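CCMAN5 (Cellulosimicrobium cellulans, PDB 2XSG) hydrolyses alpha-mannosidic bonds as a family 92 glycosidase and can probably uncover mannose-6-phosphate on the glycans of yeast-made lysosomal enzymes. Local coordinates at residues G183-S188 against A236-D241; Q215-G218 against R222-D225; F360-Y365 against F670-V675; D367-R372 against T700-S705. One frame throughout, in Å; residues are numbered along the deposited sequence.

Contact 1: G183-S188 against A236-D241; sequences GTVELS and AILTFD
Val185 and Leu187 meet Leu238 and Ala236 in a buried, wholly apolar contact between two beta sheets stacked face to face in the N-terminal domain, a beta-sandwich region. Strand 185-195 belongs to one sheet and strand 235-240 to the other. Their short segments run nearly antiparallel, at 168°, and approach to 9.9 Å between axes, which is a spacing for side chains and not for backbone pairing; no hydrogen bond crosses the gap. Val185 and Leu187 on one strand and Ala236 and Leu238 on the other point into the interface, so Val185 faces Leu238 and Leu187 faces Ala236.

Leu238 pushes one branch at Val185: its CD2 lies 3.8 Å from Val185 CG1 and 3.9 Å from Val185 CB, and the two side chains cross obliquely. Val185 CG1 stands opposite the backbone N (chi1 177°), and this turn brings that methyl up against Leu238. Leu187 reaches straight across, with CD1 anti to CA about the CB-CG bond (chi2 179°). Leu187 CD1 ends 3.9 Å from Ala236 CB, while Leu187 CD2 comes alongside the same methyl at 4.2 Å. The short alanine gives the longer leucine a place to end. Between the two pairs, Leu187 CD1 and Leu238 CD1 make a looser contact at 4.3 Å.

Neighbouring strands of both sheets continue the apolar layer. Val177 of strand 169-179 packs on Val185 and Leu187, Val161 of strand 158-162 on Leu187 and Leu238, and Val214 of strand 212-217 on Ala236.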
loop_
_atom_site.group_PDB
_atom_site.type_symbol
_atom_site.label_atom_id
_atom_site.label_comp_id
_atom_site.label_asym_id
_atom_site.label_seq_id
_atom_site.Cartn_x
_atom_site.Cartn_y
_atom_site.Cartn_z
ATOM N N GLY A 183 -0.321 19.352 -37.386
ATOM C CA GLY A 183 0.881 19.897 -36.754
ATOM C C GLY A 183 1.160 19.434 -35.332
ATOM O O GLY A 183 2.223 19.751 -34.774
ATOM N N THR A 184 0.215 18.713 -34.723
ATOM C CA THR A 184 0.453 18.145 -33.374
ATOM C C THR A 184 1.434 16.964 -33.430
ATOM O O THR A 184 1.614 16.345 -34.485
ATOM C CB THR A 184 -0.842 17.701 -32.639
ATOM O OG1 THR A 184 -1.518 16.684 -33.392
ATOM C CG2 THR A 184 -1.770 18.899 -32.355
ATOM N N VAL A 185 2.072 16.681 -32.294
ATOM C CA VAL A 185 3.091 15.641 -32.197
ATOM C C VAL A 185 2.620 14.520 -31.281
ATOM O O VAL A 185 1.976 14.762 -30.270
ATOM C CB VAL A 185 4.457 16.199 -31.726
ATOM C CG1 VAL A 185 5.486 15.079 -31.552
ATOM C CG2 VAL A 185 4.986 17.202 -32.728
ATOM N N GLU A 186 2.913 13.294 -31.699
ATOM C CA GLU A 186 2.671 12.100 -30.907
ATOM C C GLU A 186 4.029 11.425 -30.699
ATOM O O GLU A 186 4.806 11.274 -31.663
ATOM C CB GLU A 186 1.683 11.155 -31.604
ATOM C CG GLU A 186 1.192 9.985 -30.730
ATOM C CD GLU A 186 1.949 8.685 -30.978
ATOM O OE1 GLU A 186 2.760 8.653 -31.928
ATOM O OE2 GLU A 186 1.731 7.697 -30.225
ATOM N N LEU A 187 4.317 11.105 -29.438
ATOM C CA LEU A 187 5.540 10.435 -29.003
ATOM C C LEU A 187 5.155 9.075 -28.445
ATOM O O LEU A 187 4.144 8.958 -27.756
ATOM C CB LEU A 187 6.226 11.230 -27.892
ATOM C CG LEU A 187 6.619 12.697 -28.099
ATOM C CD1 LEU A 187 7.267 13.286 -26.842
ATOM C CD2 LEU A 187 7.554 12.836 -29.294
ATOM N N SER A 188 5.947 8.048 -28.733
ATOM C CA SER A 188 5.636 6.719 -28.212
ATOM C C SER A 188 6.865 5.850 -28.114
ATOM O O SER A 188 7.858 6.074 -28.830
ATOM C CB SER A 188 4.599 6.020 -29.106
ATOM O OG SER A 188 5.169 5.720 -30.369
ATOM N N ALA A 236 12.782 13.608 -25.563
ATOM C CA ALA A 236 12.308 14.498 -26.620
ATOM C C ALA A 236 11.990 15.876 -26.045
ATOM O O ALA A 236 11.612 16.003 -24.880
ATOM C CB ALA A 236 11.083 13.904 -27.314
ATOM N N ILE A 237 12.180 16.907 -26.860
ATOM C CA ILE A 237 11.853 18.272 -26.455
ATOM C C ILE A 237 10.847 18.836 -27.447
ATOM O O ILE A 237 11.112 18.889 -28.649
ATOM C CB ILE A 237 13.116 19.165 -26.330
ATOM C CG1 ILE A 237 14.126 18.487 -25.364
ATOM C CG2 ILE A 237 12.743 20.568 -25.866
ATOM C CD1 ILE A 237 15.383 19.286 -25.057
ATOM N N LEU A 238 9.675 19.189 -26.932
ATOM C CA LEU A 238 8.597 19.758 -27.734
ATOM C C LEU A 238 8.651 21.268 -27.610
ATOM O O LEU A 238 8.753 21.783 -26.505
ATOM C CB LEU A 238 7.236 19.255 -27.227
ATOM C CG LEU A 238 7.010 17.734 -27.249
ATOM C CD1 LEU A 238 5.988 17.297 -26.191
ATOM C CD2 LEU A 238 6.606 17.245 -28.654
ATOM N N THR A 239 8.576 21.966 -28.738
ATOM C CA THR A 239 8.579 23.429 -28.762
ATOM C C THR A 239 7.319 23.919 -29.481
ATOM O O THR A 239 6.992 23.450 -30.588
ATOM C CB THR A 239 9.862 23.991 -29.420
ATOM O OG1 THR A 239 11.014 23.462 -28.748
ATOM C CG2 THR A 239 9.905 25.519 -29.331
ATOM N N PHE A 240 6.623 24.847 -28.826
ATOM C CA PHE A 240 5.348 25.384 -29.291
ATOM C C PHE A 240 5.479 26.829 -29.786
ATOM O O PHE A 240 6.472 27.505 -29.516
ATOM C CB PHE A 240 4.301 25.298 -28.167
ATOM C CG PHE A 240 4.117 23.915 -27.635
ATOM C CD1 PHE A 240 4.976 23.406 -26.653
ATOM C CD2 PHE A 240 3.118 23.088 -28.149
ATOM C CE1 PHE A 240 4.815 22.098 -26.171
ATOM C CE2 PHE A 240 2.953 21.784 -27.669
ATOM C CZ PHE A 240 3.799 21.292 -26.679
ATOM N N ASP A 241 4.464 27.285 -30.516
ATOM C CA ASP A 241 4.392 28.681 -30.929
ATOM C C ASP A 241 4.039 29.602 -29.744
ATOM O O ASP A 241 3.143 29.276 -28.955
ATOM C CB ASP A 241 3.353 28.848 -32.040
ATOM C CG ASP A 241 3.555 30.128 -32.826
ATOM O OD1 ASP A 241 4.160 30.060 -33.922
ATOM O OD2 ASP A 241 3.161 31.212 -32.339
#

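Contact 2: Q215-G218 against R222-D225; sequences QTWG and RLVD
Gln215 and Asp225 close one end of a beta hairpin formed by strand 212-217 and the weakly bonded strand 223-224, the latter at the margin of a five-stranded antiparallel sheet. From its root outward, Gln215 lies over the returning strand. Gln215 CB is 3.2 Å from Val224 O and 3.7 Å from Leu223 CD1. CG, anti to the carbonyl carbon (chi1 -70°), passes Asp225 OD1, and the chain stays extended beyond it, which carries the amide across to Asp225; the side chain crosses that of Leu223 at about a right angle. At the tip the amide splits its roles: Gln215 OE1 rests 3.5 Å from Leu223 CD2, whereas Gln215 NE2 donates to Asp225 OD1 at 3.0 Å (157° at the hydrogen). That bond lies near the amide plane but reaches the carboxylate from above, 40° out of its plane. Replacing Gln215 by alanine would probably leave Asp225 without this hydrogen bond and take the amide away from Leu223 CD2.

The backbones meet at the hydrogen-bonded pair Thr216 and Val224, where each N-H reaches the other's carbonyl. Nearer the turn, a water takes over: it accepts from Gly218 N at 2.9 Å and donates to Arg222 O at 2.6 Å.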
loop_
_atom_site.group_PDB
_atom_site.type_symbol
_atom_site.label_atom_id
_atom_site.label_comp_id
_atom_site.label_asym_id
_atom_site.label_seq_id
_atom_site.Cartn_x
_atom_site.Cartn_y
_atom_site.Cartn_z
ATOM N N GLN A 215 12.724 17.742 -31.093
ATOM C CA GLN A 215 14.058 17.193 -31.187
ATOM C C GLN A 215 14.193 16.094 -30.148
ATOM O O GLN A 215 13.506 16.116 -29.114
ATOM C CB GLN A 215 15.089 18.275 -30.927
ATOM C CG GLN A 215 15.165 19.294 -32.053
ATOM C CD GLN A 215 16.332 20.237 -31.896
ATOM O OE1 GLN A 215 16.479 20.909 -30.870
ATOM N NE2 GLN A 215 17.179 20.296 -32.921
ATOM N N THR A 216 15.066 15.130 -30.416
ATOM C CA THR A 216 15.246 14.014 -29.495
ATOM C C THR A 216 16.687 13.924 -29.073
ATOM O O THR A 216 17.546 14.549 -29.686
ATOM C CB THR A 216 14.839 12.687 -30.131
ATOM O OG1 THR A 216 15.685 12.426 -31.259
ATOM C CG2 THR A 216 13.365 12.729 -30.564
ATOM N N TRP A 217 16.939 13.155 -28.024
ATOM C CA TRP A 217 18.303 12.803 -27.625
ATOM C C TRP A 217 18.439 11.320 -27.274
ATOM O O TRP A 217 17.477 10.685 -26.852
ATOM C CB TRP A 217 18.789 13.670 -26.462
ATOM C CG TRP A 217 18.247 13.277 -25.122
ATOM C CD1 TRP A 217 18.651 12.228 -24.353
ATOM C CD2 TRP A 217 17.214 13.939 -24.381
ATOM N NE1 TRP A 217 17.932 12.187 -23.183
ATOM C CE2 TRP A 217 17.045 13.226 -23.172
ATOM C CE3 TRP A 217 16.423 15.074 -24.616
ATOM C CZ2 TRP A 217 16.122 13.607 -22.194
ATOM C CZ3 TRP A 217 15.487 15.452 -23.643
ATOM C CH2 TRP A 217 15.352 14.720 -22.446
ATOM N N GLY A 218 19.642 10.793 -27.455
ATOM C CA GLY A 218 19.996 9.459 -27.011
ATOM C C GLY A 218 21.197 9.534 -26.082
ATOM O O GLY A 218 21.523 10.620 -25.525
ATOM N N ARG A 222 23.510 14.063 -27.581
ATOM C CA ARG A 222 23.268 14.981 -28.701
ATOM C C ARG A 222 21.773 15.237 -28.905
ATOM O O ARG A 222 20.958 14.302 -28.959
ATOM C CB ARG A 222 23.945 14.503 -29.991
ATOM C CG ARG A 222 25.447 14.676 -29.961
ATOM C CD ARG A 222 26.157 14.064 -31.156
ATOM N NE ARG A 222 26.214 14.955 -32.314
ATOM C CZ ARG A 222 25.495 14.775 -33.427
ATOM N NH1 ARG A 222 24.667 13.740 -33.542
ATOM N NH2 ARG A 222 25.618 15.623 -34.441
ATOM N N LEU A 223 21.409 16.512 -28.989
ATOM C CA LEU A 223 20.031 16.888 -29.276
ATOM C C LEU A 223 19.895 17.100 -30.762
ATOM O O LEU A 223 20.489 18.026 -31.313
ATOM C CB LEU A 223 19.651 18.150 -28.523
ATOM C CG LEU A 223 18.195 18.591 -28.656
ATOM C CD1 LEU A 223 17.249 17.563 -28.037
ATOM C CD2 LEU A 223 18.064 19.929 -27.963
ATOM N N VAL A 224 19.115 16.236 -31.408
ATOM C CA VAL A 224 19.109 16.144 -32.868
ATOM C C VAL A 224 17.701 16.189 -33.452
ATOM O O VAL A 224 16.705 16.107 -32.724
ATOM C CB VAL A 224 19.756 14.826 -33.340
ATOM C CG1 VAL A 224 21.286 14.847 -33.116
ATOM C CG2 VAL A 224 19.108 13.633 -32.627
ATOM N N ASP A 225 17.623 16.294 -34.774
ATOM C CA ASP A 225 16.329 16.318 -35.440
ATOM C C ASP A 225 15.783 14.921 -35.720
ATOM O O ASP A 225 14.648 14.792 -36.181
ATOM C CB ASP A 225 16.385 17.130 -36.740
ATOM C CG ASP A 225 16.582 18.624 -36.501
ATOM O OD1 ASP A 225 16.128 19.164 -35.462
ATOM O OD2 ASP A 225 17.201 19.264 -37.376
HETATM O O HOH W 1 21.374 11.787 -29.504
#

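Contact 3: F360-Y365 against F670-V675; sequences FSVIAY and FVAAAV
Val362 and Tyr365 of helix 353-366 pack on Ala672 and Val675 of helix 665-675, a buried helix-helix crossing inside the catalytic domain, which in this family is an (alpha/alpha)6 barrel. The short segments cross at 52° with their axes 10.4 Å apart.

Ala672 is met by both Val362 and Tyr365, and Val675 by Tyr365 alone. Val362 points at the other helix and offers both methyls to Ala672, whose CB sits 3.9 Å from Val362 CG2 and 4.0 Å from Val362 CG1. With only a methyl on one side, the backbones come close here, the CA atoms of Val362 and Ala672 being 6.5 Å apart. Tyr365 instead leaves its own helix at a slant and reaches over with the far end of its ring. Its CG is wedged between the backbone N and the carbonyl carbon (chi1 75°), a turn that folds the ring back over its own helix, so that Val362 O lies above one face, offset toward the rim. Val675 comes from the opposite direction, and its CG1 approaches the ring obliquely, 4.1 Å from Tyr365 CE1.

Phe687 meets the Tyr365 ring edge to face. The phenol oxygen is hydrogen-bonded to the carbonyl of Leu677, just past the end of helix 665-675, which ties down the tip of the ring and satisfies its buried polar atom. The same oxygen also touches helix 665-675 itself: Tyr365 OH lies 3.8 Å from Val675 CB and 3.5 Å from Ala672 CA.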
loop_
_atom_site.group_PDB
_atom_site.type_symbol
_atom_site.label_atom_id
_atom_site.label_comp_id
_atom_site.label_asym_id
_atom_site.label_seq_id
_atom_site.Cartn_x
_atom_site.Cartn_y
_atom_site.Cartn_z
ATOM N N PHE A 360 -5.722 -6.829 2.181
ATOM C CA PHE A 360 -6.691 -7.442 1.295
ATOM C C PHE A 360 -7.909 -7.917 2.073
ATOM O O PHE A 360 -9.038 -7.788 1.588
ATOM C CB PHE A 360 -6.065 -8.600 0.499
ATOM C CG PHE A 360 -4.965 -8.157 -0.439
ATOM C CD1 PHE A 360 -5.269 -7.611 -1.677
ATOM C CD2 PHE A 360 -3.634 -8.262 -0.068
ATOM C CE1 PHE A 360 -4.266 -7.175 -2.541
ATOM C CE2 PHE A 360 -2.611 -7.846 -0.943
ATOM C CZ PHE A 360 -2.938 -7.310 -2.178
ATOM N N SER A 361 -7.691 -8.441 3.284
ATOM C CA SER A 361 -8.802 -8.920 4.101
ATOM C C SER A 361 -9.813 -7.802 4.386
ATOM O O SER A 361 -11.018 -8.073 4.513
ATOM C CB SER A 361 -8.317 -9.508 5.417
ATOM O OG SER A 361 -7.322 -10.520 5.263
ATOM N N VAL A 362 -9.317 -6.571 4.504
ATOM C CA VAL A 362 -10.151 -5.375 4.726
ATOM C C VAL A 362 -10.834 -4.911 3.435
ATOM O O VAL A 362 -12.033 -4.622 3.432
ATOM C CB VAL A 362 -9.329 -4.199 5.325
ATOM C CG1 VAL A 362 -10.235 -2.988 5.648
ATOM C CG2 VAL A 362 -8.540 -4.634 6.583
ATOM N N ILE A 363 -10.071 -4.821 2.342
ATOM C CA ILE A 363 -10.648 -4.581 1.021
ATOM C C ILE A 363 -11.854 -5.502 0.782
ATOM O O ILE A 363 -12.897 -5.047 0.299
ATOM C CB ILE A 363 -9.609 -4.741 -0.127
ATOM C CG1 ILE A 363 -8.558 -3.633 -0.071
ATOM C CG2 ILE A 363 -10.305 -4.704 -1.492
ATOM C CD1 ILE A 363 -7.373 -3.886 -1.003
ATOM N N ALA A 364 -11.723 -6.776 1.149
ATOM C CA ALA A 364 -12.844 -7.729 1.031
ATOM C C ALA A 364 -14.172 -7.208 1.595
ATOM O O ALA A 364 -15.220 -7.424 0.991
ATOM C CB ALA A 364 -12.498 -9.077 1.651
ATOM N N TYR A 365 -14.150 -6.508 2.727
ATOM C CA TYR A 365 -15.435 -6.044 3.272
ATOM C C TYR A 365 -15.846 -4.622 2.861
ATOM O O TYR A 365 -16.975 -4.191 3.131
ATOM C CB TYR A 365 -15.588 -6.345 4.779
ATOM C CG TYR A 365 -14.821 -5.486 5.771
ATOM C CD1 TYR A 365 -15.075 -4.127 5.891
ATOM C CD2 TYR A 365 -13.900 -6.066 6.656
ATOM C CE1 TYR A 365 -14.398 -3.350 6.835
ATOM C CE2 TYR A 365 -13.234 -5.313 7.607
ATOM C CZ TYR A 365 -13.487 -3.940 7.685
ATOM O OH TYR A 365 -12.829 -3.168 8.623
ATOM N N PHE A 670 -5.901 1.837 9.242
ATOM C CA PHE A 670 -6.648 2.948 9.844
ATOM C C PHE A 670 -8.140 2.825 9.540
ATOM O O PHE A 670 -8.978 2.976 10.430
ATOM C CB PHE A 670 -6.134 4.305 9.362
ATOM C CG PHE A 670 -6.825 5.475 10.017
ATOM C CD1 PHE A 670 -8.078 5.901 9.567
ATOM C CD2 PHE A 670 -6.235 6.137 11.087
ATOM C CE1 PHE A 670 -8.727 6.965 10.193
ATOM C CE2 PHE A 670 -6.889 7.208 11.716
ATOM C CZ PHE A 670 -8.121 7.625 11.259
ATOM N N VAL A 671 -8.474 2.588 8.273
ATOM C CA VAL A 671 -9.870 2.372 7.909
ATOM C C VAL A 671 -10.481 1.249 8.759
ATOM O O VAL A 671 -11.579 1.397 9.289
ATOM C CB VAL A 671 -9.996 2.050 6.424
ATOM C CG1 VAL A 671 -11.392 1.441 6.104
ATOM C CG2 VAL A 671 -9.748 3.316 5.600
ATOM N N ALA A 672 -9.765 0.127 8.868
ATOM C CA ALA A 672 -10.250 -1.041 9.616
ATOM C C ALA A 672 -10.502 -0.709 11.093
ATOM O O ALA A 672 -11.525 -1.122 11.677
ATOM C CB ALA A 672 -9.250 -2.195 9.491
ATOM N N ALA A 673 -9.572 0.035 11.689
ATOM C CA ALA A 673 -9.715 0.464 13.080
ATOM C C ALA A 673 -10.955 1.346 13.240
ATOM O O ALA A 673 -11.712 1.179 14.205
ATOM C CB ALA A 673 -8.472 1.195 13.542
ATOM N N ALA A 674 -11.171 2.241 12.266
ATOM C CA ALA A 674 -12.299 3.193 12.280
ATOM C C ALA A 674 -13.631 2.480 12.191
ATOM O O ALA A 674 -14.560 2.823 12.929
ATOM C CB ALA A 674 -12.183 4.211 11.163
ATOM N N VAL A 675 -13.724 1.502 11.290
ATOM C CA VAL A 675 -14.913 0.641 11.211
ATOM C C VAL A 675 -15.030 -0.179 12.503
ATOM O O VAL A 675 -16.131 -0.346 13.055
ATOM C CB VAL A 675 -14.858 -0.286 9.976
ATOM C CG1 VAL A 675 -16.015 -1.330 9.977
ATOM C CG2 VAL A 675 -14.890 0.541 8.704
#

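Contact 4: D367-R372 against T700-S705; sequences DPALYR and TYDDGS
The capped N-terminus of helix 368-387 meets a tight hairpin turn here, with Pro368 and Ala369 facing Tyr701 and Asp702. Asp367 is the N-cap, its OD1 accepting a weak bond from Leu370 N, and Pro368 is the first residue of the helix.

Pro368 brings CD and CG obliquely to the CD1-CE1 bond of the Tyr701 ring: Pro368 CD is 3.8 Å and Pro368 CG 3.9 Å from Tyr701 CD1, and the two side chains cross at about a right angle. With CG anti to the carbonyl carbon (chi1 -58°), Tyr701 carries its ring to the helix and hydrogen-bonds through OH to the carbonyl of Tyr365, in the preceding helix. With a glycine in place of Pro368, CG and CD are gone and a gap would probably open beside Tyr701 CD1 and CE1.

The polar half of the contact runs through a water. It donates to Asp367 OD1 at 2.5 Å and to Asp702 OD2 at 2.8 Å, and accepts from Ala369 N. It thus bridges two carboxylates whose oxygens, Asp367 OD1 and Asp702 OD2, stand 4.7 Å apart; Arg292, in a salt bridge with Asp702, probably eases their repulsion. Asp702 OD2 also lies 3.8 Å from Ala369 CB.

Within the turn, the bond from Ser705 N to Asp703 OD1 closes an Asx turn, and Ser705 OG adds a second bond to the same oxygen. Tyr701 N bonds to Ser705 O and Gly704 N to Tyr701 O, with Gly704 at positive phi: the pattern of a type I turn with a G1 bulge, linking strands 696-700 and 706-712.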
loop_
_atom_site.group_PDB
_atom_site.type_symbol
_atom_site.label_atom_id
_atom_site.label_comp_id
_atom_site.label_asym_id
_atom_site.label_seq_id
_atom_site.Cartn_x
_atom_site.Cartn_y
_atom_site.Cartn_z
ATOM N N ASP A 367 -14.974 -3.359 -0.616
ATOM C CA ASP A 367 -15.262 -3.493 -2.041
ATOM C C ASP A 367 -15.052 -4.946 -2.476
ATOM O O ASP A 367 -14.002 -5.290 -3.036
ATOM C CB ASP A 367 -14.381 -2.540 -2.853
ATOM C CG ASP A 367 -14.819 -2.420 -4.307
ATOM O OD1 ASP A 367 -15.596 -3.268 -4.805
ATOM O OD2 ASP A 367 -14.375 -1.456 -4.956
ATOM N N PRO A 368 -16.047 -5.815 -2.193
ATOM C CA PRO A 368 -15.871 -7.258 -2.452
ATOM C C PRO A 368 -15.498 -7.606 -3.906
ATOM O O PRO A 368 -14.635 -8.477 -4.127
ATOM C CB PRO A 368 -17.234 -7.854 -2.052
ATOM C CG PRO A 368 -17.771 -6.897 -1.031
ATOM C CD PRO A 368 -17.335 -5.529 -1.534
ATOM N N ALA A 369 -16.116 -6.917 -4.878
ATOM C CA ALA A 369 -15.877 -7.172 -6.314
ATOM C C ALA A 369 -14.444 -6.851 -6.716
ATOM O O ALA A 369 -13.834 -7.583 -7.496
ATOM C CB ALA A 369 -16.834 -6.354 -7.178
ATOM N N LEU A 370 -13.915 -5.746 -6.196
ATOM C CA LEU A 370 -12.534 -5.375 -6.487
ATOM C C LEU A 370 -11.596 -6.415 -5.893
ATOM O O LEU A 370 -10.669 -6.884 -6.546
ATOM C CB LEU A 370 -12.218 -3.986 -5.923
ATOM C CG LEU A 370 -10.791 -3.449 -6.095
ATOM C CD1 LEU A 370 -10.463 -3.233 -7.598
ATOM C CD2 LEU A 370 -10.604 -2.145 -5.315
ATOM N N TYR A 371 -11.859 -6.776 -4.646
ATOM C CA TYR A 371 -11.078 -7.793 -3.940
ATOM C C TYR A 371 -11.063 -9.092 -4.714
ATOM O O TYR A 371 -10.000 -9.691 -4.873
ATOM C CB TYR A 371 -11.668 -8.018 -2.553
ATOM C CG TYR A 371 -11.200 -9.239 -1.785
ATOM C CD1 TYR A 371 -11.967 -10.399 -1.779
ATOM C CD2 TYR A 371 -10.055 -9.200 -0.987
ATOM C CE1 TYR A 371 -11.604 -11.506 -1.049
ATOM C CE2 TYR A 371 -9.660 -10.322 -0.249
ATOM C CZ TYR A 371 -10.447 -11.472 -0.290
ATOM O OH TYR A 371 -10.114 -12.592 0.431
ATOM N N ARG A 372 -12.232 -9.530 -5.184
ATOM C CA ARG A 372 -12.299 -10.747 -5.977
ATOM C C ARG A 372 -11.374 -10.623 -7.203
ATOM O O ARG A 372 -10.591 -11.532 -7.481
ATOM C CB ARG A 372 -13.733 -11.103 -6.392
ATOM C CG ARG A 372 -13.814 -12.491 -7.065
ATOM C CD ARG A 372 -15.178 -12.874 -7.684
ATOM N NE ARG A 372 -15.172 -14.317 -7.979
ATOM C CZ ARG A 372 -14.607 -14.861 -9.059
ATOM N NH1 ARG A 372 -14.029 -14.092 -9.983
ATOM N NH2 ARG A 372 -14.620 -16.180 -9.231
ATOM N N THR A 700 -22.041 0.451 1.876
ATOM C CA THR A 700 -23.060 0.114 0.871
ATOM C C THR A 700 -22.446 -0.737 -0.236
ATOM O O THR A 700 -21.457 -0.340 -0.851
ATOM C CB THR A 700 -23.694 1.388 0.282
ATOM O OG1 THR A 700 -24.148 2.233 1.357
ATOM C CG2 THR A 700 -24.855 1.053 -0.653
ATOM N N TYR A 701 -23.008 -1.927 -0.439
ATOM C CA TYR A 701 -22.539 -2.859 -1.462
ATOM C C TYR A 701 -23.207 -2.620 -2.821
ATOM O O TYR A 701 -24.179 -1.873 -2.916
ATOM C CB TYR A 701 -22.684 -4.309 -0.966
ATOM C CG TYR A 701 -21.895 -4.477 0.307
ATOM C CD1 TYR A 701 -20.508 -4.388 0.289
ATOM C CD2 TYR A 701 -22.537 -4.633 1.546
ATOM C CE1 TYR A 701 -19.773 -4.505 1.451
ATOM C CE2 TYR A 701 -21.810 -4.749 2.723
ATOM C CZ TYR A 701 -20.425 -4.685 2.663
ATOM O OH TYR A 701 -19.684 -4.786 3.798
ATOM N N ASP A 702 -22.674 -3.243 -3.867
ATOM C CA ASP A 702 -23.110 -2.968 -5.237
ATOM C C ASP A 702 -24.602 -3.193 -5.471
ATOM O O ASP A 702 -25.180 -2.540 -6.324
ATOM C CB ASP A 702 -22.261 -3.747 -6.252
ATOM C CG ASP A 702 -20.788 -3.304 -6.237
ATOM O OD1 ASP A 702 -20.531 -2.131 -5.889
ATOM O OD2 ASP A 702 -19.892 -4.119 -6.559
ATOM N N ASP A 703 -25.221 -4.104 -4.725
ATOM C CA ASP A 703 -26.662 -4.321 -4.860
ATOM C C ASP A 703 -27.537 -3.364 -4.037
ATOM O O ASP A 703 -28.768 -3.438 -4.090
ATOM C CB ASP A 703 -27.042 -5.771 -4.574
ATOM C CG ASP A 703 -26.691 -6.220 -3.158
ATOM O OD1 ASP A 703 -26.311 -5.389 -2.299
ATOM O OD2 ASP A 703 -26.785 -7.439 -2.920
ATOM N N GLY A 704 -26.906 -2.472 -3.278
ATOM C CA GLY A 704 -27.653 -1.480 -2.505
ATOM C C GLY A 704 -27.956 -1.915 -1.078
ATOM O O GLY A 704 -28.444 -1.103 -0.278
ATOM N N SER A 705 -27.698 -3.184 -0.752
ATOM C CA SER A 705 -27.672 -3.603 0.652
ATOM C C SER A 705 -26.483 -2.917 1.354
ATOM O O SER A 705 -25.573 -2.399 0.682
ATOM C CB SER A 705 -27.573 -5.123 0.779
ATOM O OG SER A 705 -26.258 -5.579 0.506
HETATM O O HOH W 2 -17.932 -4.264 -4.595
#

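Overall arrangement
The four contacts form two groups in separate domains. Contacts 1 and 2 lie 13 Å apart between centres in the N-terminal beta domain and share a sheet, where Gln215 O pairs with Ile237 N. Contact 1 is a buried apolar interface between sheets, whereas contact 2 is the partly exposed margin of one of them, held by backbone and side-chain hydrogen bonds. Contacts 3 and 4, also 13 Å apart, lie 43 to 50 Å from the first group between centres and join successive helices to later chain. Contact 3 is buried; contact 4 is more open and water-bridged. Tyr365 serves both, its ring in contact 3 and its carbonyl binding Tyr701 of contact 4.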